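PDB 1O59: allantoicase from Saccharomyces cerevisiae, which catalyses the hydrolysis of allantoate to (S)-ureidoglycolate and urea, a step of allantoin breakdown that lets yeast use purines as secondary nitrogen sources. Local coordinates for residues Ala211-Ala219 with Asp231-Gly239; Phe285-Lys296 with Val334-Gly345. All blocks are in the same frame, centred on the assembly; numbering follows the deposited sequence.

How the contacts relate
Both contacts reach the same five-stranded antiparallel sheet, at different strands. Contact 1 joins the turn that leads into the edge strand 218-222 to the 3-10 turn and loop around 231-239, about 9 Å from the centre of the chain. Contact 2 pairs 288-294 with 336-342, lies about 20 Å from that centre and is partly open to solvent. Their centres are 15 Å apart and their nearest atoms about 4 Å, without touching; between them runs strand 258-263, whose I262 packs on L234 of contact 1 and on V337 of contact 2. Along the chain contact 1 closes before contact 2 opens.

Contact 1 of 2, residues Ala211-Ala219 with Asp231-Gly239; sequences AYVCNGAVA and DNLLLPGRG
The carbonyl oxygen of L234 receives the backbone N-H of V213, V213 N lying 3.1 Å from L234 O in a fairly straight bond (159° at the hydrogen). V213 also brings its CG1 to within 3.3 Å of L234 O, because chi1 of 65° sets that methyl between the backbone N and the carbonyl carbon. On the Y212 side the same oxygen lies 3.3 Å from Y212 CD1, oblique to the ring. The edge of that ring runs along the L235-P236 peptide, and Y212 OH ends 3.3 Å from P236 CB, the two side chains crossing at about a right angle. L234 buries the most surface here: its CD2 comes 3.2 Å from A211 O, while CD1 reaches 3.5 Å from A219 N and also touches the methyl of A217. Y212 O ties its own turn, accepting N215 N and A217 N from opposite faces of its plane. Three strands surround the contact: I262 of strand 258-263 in the five-stranded sheet packs on L234, V352 and R351 of strand 346-354 in the adjoining six-stranded sheet on A211 and Y212, and V35 of strand 35-36, which pairs with 186-196, on V213.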
loop_
_atom_site.group_PDB
_atom_site.type_symbol
_atom_site.label_atom_id
_atom_site.label_comp_id
_atom_site.label_asym_id
_atom_site.label_seq_id
_atom_site.Cartn_x
_atom_site.Cartn_y
_atom_site.Cartn_z
ATOM N N ALA A 211 -4.598 -6.678 12.456
ATOM C CA ALA A 211 -4.946 -5.650 11.479
ATOM C C ALA A 211 -3.745 -4.959 10.836
ATOM O O ALA A 211 -3.907 -4.053 10.010
ATOM C CB ALA A 211 -5.827 -4.628 12.146
ATOM N N TYR A 212 -2.538 -5.376 11.189
ATOM C CA TYR A 212 -1.331 -4.754 10.635
ATOM C C TYR A 212 -1.062 -5.209 9.195
ATOM O O TYR A 212 -1.207 -6.390 8.857
ATOM C CB TYR A 212 -0.150 -5.145 11.527
ATOM C CG TYR A 212 1.147 -4.425 11.362
ATOM C CD1 TYR A 212 1.201 -3.059 11.103
ATOM C CD2 TYR A 212 2.350 -5.110 11.556
ATOM C CE1 TYR A 212 2.437 -2.398 11.030
ATOM C CE2 TYR A 212 3.567 -4.476 11.475
ATOM C CZ TYR A 212 3.609 -3.115 11.224
ATOM O OH TYR A 212 4.832 -2.496 11.122
ATOM N N VAL A 213 -0.595 -4.286 8.375
ATOM C CA VAL A 213 -0.377 -4.569 6.993
ATOM C C VAL A 213 0.672 -5.667 6.783
ATOM O O VAL A 213 0.524 -6.509 5.869
ATOM C CB VAL A 213 -0.037 -3.270 6.160
ATOM C CG1 VAL A 213 1.290 -2.625 6.565
ATOM C CG2 VAL A 213 -0.038 -3.599 4.648
ATOM N N CYS A 214 1.708 -5.665 7.622
ATOM C CA CYS A 214 2.755 -6.662 7.523
ATOM C C CYS A 214 2.322 -8.033 7.992
ATOM O O CYS A 214 3.064 -8.992 7.841
ATOM C CB CYS A 214 3.953 -6.275 8.367
ATOM S SG CYS A 214 4.633 -4.668 7.964
ATOM N N ASN A 215 1.140 -8.117 8.583
ATOM C CA ASN A 215 0.599 -9.397 8.963
ATOM C C ASN A 215 -0.478 -9.902 8.002
ATOM O O ASN A 215 -1.177 -10.838 8.305
ATOM C CB ASN A 215 0.071 -9.328 10.410
ATOM C CG ASN A 215 1.185 -9.274 11.434
ATOM O OD1 ASN A 215 2.278 -9.784 11.194
ATOM N ND2 ASN A 215 0.910 -8.664 12.584
ATOM N N GLY A 216 -0.593 -9.267 6.844
ATOM C CA GLY A 216 -1.537 -9.684 5.811
ATOM C C GLY A 216 -2.892 -9.010 5.884
ATOM O O GLY A 216 -3.811 -9.437 5.209
ATOM N N ALA A 217 -3.042 -7.980 6.715
ATOM C CA ALA A 217 -4.292 -7.246 6.785
ATOM C C ALA A 217 -4.361 -6.268 5.620
ATOM O O ALA A 217 -3.342 -5.747 5.175
ATOM C CB ALA A 217 -4.394 -6.505 8.076
ATOM N N VAL A 218 -5.578 -6.029 5.139
ATOM C CA VAL A 218 -5.821 -5.217 3.958
ATOM C C VAL A 218 -7.167 -4.460 4.102
ATOM O O VAL A 218 -8.170 -5.018 4.534
ATOM C CB VAL A 218 -5.736 -6.091 2.656
ATOM C CG1 VAL A 218 -6.878 -7.010 2.558
ATOM C CG2 VAL A 218 -5.702 -5.248 1.417
ATOM N N ALA A 219 -7.152 -3.165 3.779
ATOM C CA ALA A 219 -8.351 -2.341 3.801
ATOM C C ALA A 219 -9.155 -2.620 2.532
ATOM O O ALA A 219 -8.652 -2.477 1.426
ATOM C CB ALA A 219 -7.973 -0.865 3.886
ATOM N N ASP A 231 -6.069 2.499 3.541
ATOM C CA ASP A 231 -4.903 1.638 3.713
ATOM C C ASP A 231 -3.870 2.218 4.664
ATOM O O ASP A 231 -3.062 1.480 5.216
ATOM C CB ASP A 231 -4.273 1.245 2.372
ATOM C CG ASP A 231 -3.807 2.409 1.590
ATOM O OD1 ASP A 231 -4.679 3.243 1.237
ATOM O OD2 ASP A 231 -2.598 2.553 1.251
ATOM N N ASN A 232 -3.943 3.519 4.912
ATOM C CA ASN A 232 -3.058 4.135 5.859
ATOM C C ASN A 232 -3.350 3.694 7.284
ATOM O O ASN A 232 -2.513 3.882 8.161
ATOM C CB ASN A 232 -3.133 5.666 5.771
ATOM C CG ASN A 232 -2.503 6.219 4.495
ATOM O OD1 ASN A 232 -1.729 5.510 3.826
ATOM N ND2 ASN A 232 -2.823 7.487 4.149
ATOM N N LEU A 233 -4.527 3.128 7.529
ATOM C CA LEU A 233 -4.918 2.708 8.889
ATOM C C LEU A 233 -4.058 1.585 9.480
ATOM O O LEU A 233 -4.042 1.386 10.682
ATOM C CB LEU A 233 -6.354 2.213 8.884
ATOM C CG LEU A 233 -7.428 3.299 8.710
ATOM C CD1 LEU A 233 -8.768 2.614 8.485
ATOM C CD2 LEU A 233 -7.489 4.270 9.918
ATOM N N LEU A 234 -3.386 0.838 8.597
ATOM C CA LEU A 234 -2.750 -0.401 8.936
ATOM C C LEU A 234 -1.231 -0.268 8.870
ATOM O O LEU A 234 -0.499 -1.262 8.948
ATOM C CB LEU A 234 -3.250 -1.471 7.953
ATOM C CG LEU A 234 -4.742 -1.436 7.600
ATOM C CD1 LEU A 234 -5.096 -2.449 6.549
ATOM C CD2 LEU A 234 -5.642 -1.676 8.825
ATOM N N LEU A 235 -0.739 0.957 8.746
ATOM C CA LEU A 235 0.685 1.163 8.507
ATOM C C LEU A 235 1.529 1.113 9.786
ATOM O O LEU A 235 1.035 1.291 10.874
ATOM C CB LEU A 235 0.912 2.514 7.812
ATOM C CG LEU A 235 0.319 2.640 6.407
ATOM C CD1 LEU A 235 0.607 4.038 5.896
ATOM C CD2 LEU A 235 0.902 1.589 5.466
ATOM N N PRO A 236 2.823 0.945 9.637
ATOM C CA PRO A 236 3.701 1.065 10.784
ATOM C C PRO A 236 3.729 2.511 11.289
ATOM O O PRO A 236 3.515 3.460 10.497
ATOM C CB PRO A 236 5.100 0.659 10.253
ATOM C CG PRO A 236 4.916 0.181 8.838
ATOM C CD PRO A 236 3.556 0.696 8.383
ATOM N N GLY A 237 4.010 2.659 12.589
ATOM C CA GLY A 237 4.198 3.950 13.195
ATOM C C GLY A 237 2.923 4.718 13.399
ATOM O O GLY A 237 1.825 4.282 13.049
ATOM N N ARG A 238 3.074 5.881 13.992
ATOM C CA ARG A 238 1.964 6.796 14.163
ATOM C C ARG A 238 1.943 7.831 13.050
ATOM O O ARG A 238 1.058 8.667 13.029
ATOM C CB ARG A 238 2.084 7.501 15.505
ATOM C CG ARG A 238 1.909 6.575 16.694
ATOM C CD ARG A 238 1.729 7.313 17.977
ATOM N NE ARG A 238 0.406 7.931 18.048
ATOM C CZ ARG A 238 0.071 8.831 18.965
ATOM N NH1 ARG A 238 0.948 9.210 19.874
ATOM N NH2 ARG A 238 -1.146 9.350 18.976
ATOM N N GLY A 239 2.921 7.779 12.142
ATOM C CA GLY A 239 2.972 8.686 11.004
ATOM C C GLY A 239 3.509 10.053 11.378
ATOM O O GLY A 239 3.944 10.268 12.524
#

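Contact 2 of 2, residues Phe285-Lys296 with Val334-Gly345; sequences FPQFITVEGCLK and VSHVKLTIIPDG
Strands 288-294 and 336-342 run antiparallel, at 160° to each other, and I289, V291, L339, I341 and V337 fill the buried face of the ladder. On this side the packing is close and wholly apolar: L339 CD1 lies 4.2 Å from V291 CG2 and also meets I289 CB, I289 CG2 faces I341 CG2, and the ring of P286 crosses I341 with CG 3.7 Å from I341 CB. G293 opposite V337 brings the backbones nearest, their CA atoms 4.2 Å apart.

The other face is mixed. I342 sets its CD1 4.1 Å from F288 CB, and C294 and H336 are buried, but the part between them is partly exposed. There T290 and T340 lie side by side, pointing the same way, with T290 OG1 3.2 Å from T340 CB. E292, bent at chi2 (122°), brings its carboxylate across to strand 336-342: OE1 makes only a long salt bridge to K338 NZ at 3.8 Å, and OE2 has a weak contact with the T340 hydroxyl. W309 of strand 309-317 adds a cation-pi contact to K338.

Both ends of the ladder are classic beta bulges. Q287 and F288 both donate to I342 O; S335 and H336 both donate to C294 O. At the second bulge S335 OG accepts K296 N at 2.9 Å and bonds to H336 ND1, which would help to fix the imidazole's rotation. K296 then folds over that ring, its CE 4.0 Å from the centroid and almost on the ring normal.

In the five-stranded sheet, strand 258-263 flanks 336-342 and the outermost strand 309-317 flanks 288-294, while V347 and I350 of strand 346-354 in the six-stranded sheet pack against the apolar face, as in a beta sandwich.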
loop_
_atom_site.group_PDB
_atom_site.type_symbol
_atom_site.label_atom_id
_atom_site.label_comp_id
_atom_site.label_asym_id
_atom_site.label_seq_id
_atom_site.Cartn_x
_atom_site.Cartn_y
_atom_site.Cartn_z
ATOM N N PHE A 285 -10.921 15.139 14.380
ATOM C CA PHE A 285 -10.977 13.765 14.877
ATOM C C PHE A 285 -12.430 13.429 14.972
ATOM O O PHE A 285 -13.241 14.329 15.050
ATOM C CB PHE A 285 -10.273 13.647 16.274
ATOM C CG PHE A 285 -10.770 14.620 17.305
ATOM C CD1 PHE A 285 -10.196 15.899 17.422
ATOM C CD2 PHE A 285 -11.773 14.262 18.183
ATOM C CE1 PHE A 285 -10.634 16.793 18.388
ATOM C CE2 PHE A 285 -12.224 15.154 19.167
ATOM C CZ PHE A 285 -11.669 16.415 19.263
ATOM N N PRO A 286 -12.810 12.167 14.937
ATOM C CA PRO A 286 -14.254 11.870 14.999
ATOM C C PRO A 286 -14.811 12.236 16.354
ATOM O O PRO A 286 -14.060 12.344 17.325
ATOM C CB PRO A 286 -14.333 10.378 14.756
ATOM C CG PRO A 286 -13.003 10.027 14.186
ATOM C CD PRO A 286 -12.003 10.947 14.802
ATOM N N GLN A 287 -16.109 12.470 16.414
ATOM C CA GLN A 287 -16.728 12.743 17.684
ATOM C C GLN A 287 -16.899 11.448 18.464
ATOM O O GLN A 287 -16.738 11.443 19.681
ATOM C CB GLN A 287 -18.067 13.430 17.467
ATOM C CG GLN A 287 -18.760 13.778 18.718
ATOM C CD GLN A 287 -20.000 14.517 18.460
ATOM O OE1 GLN A 287 -20.571 14.422 17.373
ATOM N NE2 GLN A 287 -20.425 15.290 19.437
ATOM N N PHE A 288 -17.230 10.363 17.751
ATOM C CA PHE A 288 -17.336 9.028 18.336
ATOM C C PHE A 288 -16.833 8.022 17.361
ATOM O O PHE A 288 -16.668 8.332 16.186
ATOM C CB PHE A 288 -18.785 8.629 18.600
ATOM C CG PHE A 288 -19.526 9.530 19.533
ATOM C CD1 PHE A 288 -19.350 9.425 20.910
ATOM C CD2 PHE A 288 -20.451 10.442 19.042
ATOM C CE1 PHE A 288 -20.061 10.225 21.781
ATOM C CE2 PHE A 288 -21.163 11.260 19.909
ATOM C CZ PHE A 288 -20.958 11.144 21.279
ATOM N N ILE A 289 -16.627 6.794 17.850
ATOM C CA ILE A 289 -16.324 5.633 16.992
ATOM C C ILE A 289 -17.018 4.368 17.502
ATOM O O ILE A 289 -17.401 4.271 18.653
ATOM C CB ILE A 289 -14.762 5.369 16.834
ATOM C CG1 ILE A 289 -14.131 4.912 18.149
ATOM C CG2 ILE A 289 -14.014 6.584 16.277
ATOM C CD1 ILE A 289 -14.124 3.430 18.356
ATOM N N THR A 290 -17.173 3.407 16.604
ATOM C CA THR A 290 -17.488 2.035 16.977
ATOM C C THR A 290 -16.586 1.104 16.172
ATOM O O THR A 290 -16.045 1.497 15.164
ATOM C CB THR A 290 -19.001 1.658 16.720
ATOM O OG1 THR A 290 -19.304 1.732 15.319
ATOM C CG2 THR A 290 -19.980 2.615 17.385
ATOM N N VAL A 291 -16.442 -0.127 16.628
ATOM C CA VAL A 291 -15.747 -1.133 15.874
ATOM C C VAL A 291 -16.602 -2.395 15.916
ATOM O O VAL A 291 -16.983 -2.832 16.993
ATOM C CB VAL A 291 -14.361 -1.436 16.460
ATOM C CG1 VAL A 291 -13.627 -2.448 15.580
ATOM C CG2 VAL A 291 -13.543 -0.146 16.634
ATOM N N GLU A 292 -16.934 -2.944 14.747
ATOM C CA GLU A 292 -17.602 -4.238 14.651
ATOM C C GLU A 292 -16.676 -5.224 14.020
ATOM O O GLU A 292 -15.752 -4.838 13.296
ATOM C CB GLU A 292 -18.836 -4.155 13.777
ATOM C CG GLU A 292 -19.878 -3.187 14.313
ATOM C CD GLU A 292 -20.197 -2.119 13.296
ATOM O OE1 GLU A 292 -21.251 -2.340 12.621
ATOM O OE2 GLU A 292 -19.363 -1.124 13.161
ATOM N N GLY A 293 -16.945 -6.493 14.304
ATOM C CA GLY A 293 -16.302 -7.608 13.662
ATOM C C GLY A 293 -17.311 -8.483 12.950
ATOM O O GLY A 293 -18.504 -8.455 13.239
ATOM N N CYS A 294 -16.843 -9.262 11.996
ATOM C CA CYS A 294 -17.710 -10.248 11.412
ATOM C C CYS A 294 -16.939 -11.413 10.828
ATOM O O CYS A 294 -15.766 -11.284 10.523
ATOM C CB CYS A 294 -18.596 -9.588 10.367
ATOM S SG CYS A 294 -18.254 -10.070 8.689
ATOM N N LEU A 295 -17.611 -12.545 10.676
ATOM C CA LEU A 295 -17.003 -13.736 10.092
ATOM C C LEU A 295 -17.566 -14.011 8.684
ATOM O O LEU A 295 -18.762 -14.337 8.547
ATOM C CB LEU A 295 -17.252 -14.921 11.019
ATOM C CG LEU A 295 -16.719 -16.292 10.589
ATOM C CD1 LEU A 295 -15.222 -16.260 10.250
ATOM C CD2 LEU A 295 -17.005 -17.281 11.691
ATOM N N LYS A 296 -16.712 -13.872 7.653
ATOM C CA LYS A 296 -17.109 -14.070 6.225
ATOM C C LYS A 296 -16.734 -15.465 5.754
ATOM O O LYS A 296 -15.855 -16.102 6.327
ATOM C CB LYS A 296 -16.454 -13.010 5.290
ATOM C CG LYS A 296 -17.410 -11.930 4.583
ATOM C CD LYS A 296 -17.454 -10.478 5.237
ATOM C CE LYS A 296 -17.136 -9.292 4.230
ATOM N NZ LYS A 296 -17.693 -7.917 4.547
ATOM N N VAL A 334 -13.491 -13.763 14.152
ATOM C CA VAL A 334 -13.861 -12.780 13.145
ATOM C C VAL A 334 -12.756 -12.679 12.112
ATOM O O VAL A 334 -11.596 -12.868 12.419
ATOM C CB VAL A 334 -14.178 -11.383 13.757
ATOM C CG1 VAL A 334 -15.371 -11.474 14.724
ATOM C CG2 VAL A 334 -12.996 -10.796 14.451
ATOM N N SER A 335 -13.156 -12.380 10.886
ATOM C CA SER A 335 -12.278 -12.313 9.733
ATOM C C SER A 335 -12.056 -10.883 9.276
ATOM O O SER A 335 -11.060 -10.586 8.619
ATOM C CB SER A 335 -12.922 -13.088 8.580
ATOM O OG SER A 335 -14.222 -12.586 8.324
ATOM N N HIS A 336 -13.036 -10.035 9.577
ATOM C CA HIS A 336 -13.059 -8.632 9.180
ATOM C C HIS A 336 -13.466 -7.790 10.361
ATOM O O HIS A 336 -14.165 -8.278 11.259
ATOM C CB HIS A 336 -14.084 -8.431 8.073
ATOM C CG HIS A 336 -13.744 -9.153 6.813
ATOM N ND1 HIS A 336 -13.851 -10.511 6.697
ATOM C CD2 HIS A 336 -13.243 -8.709 5.636
ATOM C CE1 HIS A 336 -13.458 -10.877 5.488
ATOM N NE2 HIS A 336 -13.080 -9.800 4.826
ATOM N N VAL A 337 -13.003 -6.541 10.374
ATOM C CA VAL A 337 -13.504 -5.534 11.298
ATOM C C VAL A 337 -14.007 -4.313 10.522
ATOM O O VAL A 337 -13.559 -4.023 9.427
ATOM C CB VAL A 337 -12.450 -5.117 12.371
ATOM C CG1 VAL A 337 -12.022 -6.317 13.193
ATOM C CG2 VAL A 337 -11.226 -4.432 11.752
ATOM N N LYS A 338 -14.976 -3.616 11.096
ATOM C CA LYS A 338 -15.509 -2.388 10.497
ATOM C C LYS A 338 -15.298 -1.308 11.522
ATOM O O LYS A 338 -15.717 -1.442 12.650
ATOM C CB LYS A 338 -17.010 -2.553 10.133
ATOM C CG LYS A 338 -17.702 -1.305 9.565
ATOM C CD LYS A 338 -19.049 -1.618 8.773
ATOM C CE LYS A 338 -20.210 -2.072 9.631
ATOM N NZ LYS A 338 -21.200 -2.889 8.860
ATOM N N LEU A 339 -14.614 -0.247 11.124
ATOM C CA LEU A 339 -14.405 0.910 11.980
ATOM C C LEU A 339 -15.366 1.955 11.470
ATOM O O LEU A 339 -15.426 2.196 10.284
ATOM C CB LEU A 339 -12.949 1.406 11.891
ATOM C CG LEU A 339 -12.686 2.841 12.392
ATOM C CD1 LEU A 339 -12.932 2.983 13.918
ATOM C CD2 LEU A 339 -11.246 3.290 12.012
ATOM N N THR A 340 -16.134 2.542 12.371
ATOM C CA THR A 340 -17.155 3.499 12.022
ATOM C C THR A 340 -16.773 4.743 12.778
ATOM O O THR A 340 -16.473 4.669 13.986
ATOM C CB THR A 340 -18.555 3.008 12.445
ATOM O OG1 THR A 340 -18.923 1.786 11.750
ATOM C CG2 THR A 340 -19.645 4.006 12.040
ATOM N N ILE A 341 -16.701 5.861 12.056
ATOM C CA ILE A 341 -16.379 7.166 12.653
ATOM C C ILE A 341 -17.610 8.049 12.498
ATOM O O ILE A 341 -18.328 7.959 11.480
ATOM C CB ILE A 341 -15.102 7.807 12.040
ATOM C CG1 ILE A 341 -15.250 8.153 10.547
ATOM C CG2 ILE A 341 -13.894 6.884 12.232
ATOM C CD1 ILE A 341 -13.985 8.750 9.938
ATOM N N ILE A 342 -17.888 8.843 13.526
ATOM C CA ILE A 342 -19.167 9.508 13.627
ATOM C C ILE A 342 -18.936 10.966 13.942
ATOM O O ILE A 342 -18.222 11.271 14.883
ATOM C CB ILE A 342 -20.018 8.861 14.720
ATOM C CG1 ILE A 342 -20.366 7.438 14.340
ATOM C CG2 ILE A 342 -21.300 9.608 14.919
ATOM C CD1 ILE A 342 -20.471 6.539 15.532
ATOM N N PRO A 343 -19.552 11.868 13.176
ATOM C CA PRO A 343 -20.161 11.592 11.861
ATOM C C PRO A 343 -19.146 11.446 10.692
ATOM O O PRO A 343 -19.480 10.964 9.614
ATOM C CB PRO A 343 -21.028 12.832 11.644
ATOM C CG PRO A 343 -20.228 13.939 12.311
ATOM C CD PRO A 343 -19.518 13.314 13.487
ATOM N N ASP A 344 -17.910 11.862 10.946
ATOM C CA ASP A 344 -16.830 11.926 9.963
ATOM C C ASP A 344 -15.555 12.302 10.735
ATOM O O ASP A 344 -15.568 12.430 11.980
ATOM C CB ASP A 344 -17.137 12.979 8.880
ATOM C CG ASP A 344 -17.636 14.320 9.452
ATOM O OD1 ASP A 344 -16.874 14.986 10.178
ATOM O OD2 ASP A 344 -18.764 14.819 9.173
ATOM N N GLY A 345 -14.465 12.491 9.998
ATOM C CA GLY A 345 -13.200 12.944 10.578
ATOM C C GLY A 345 -12.026 12.113 10.125
ATOM O O GLY A 345 -12.056 11.491 9.070
#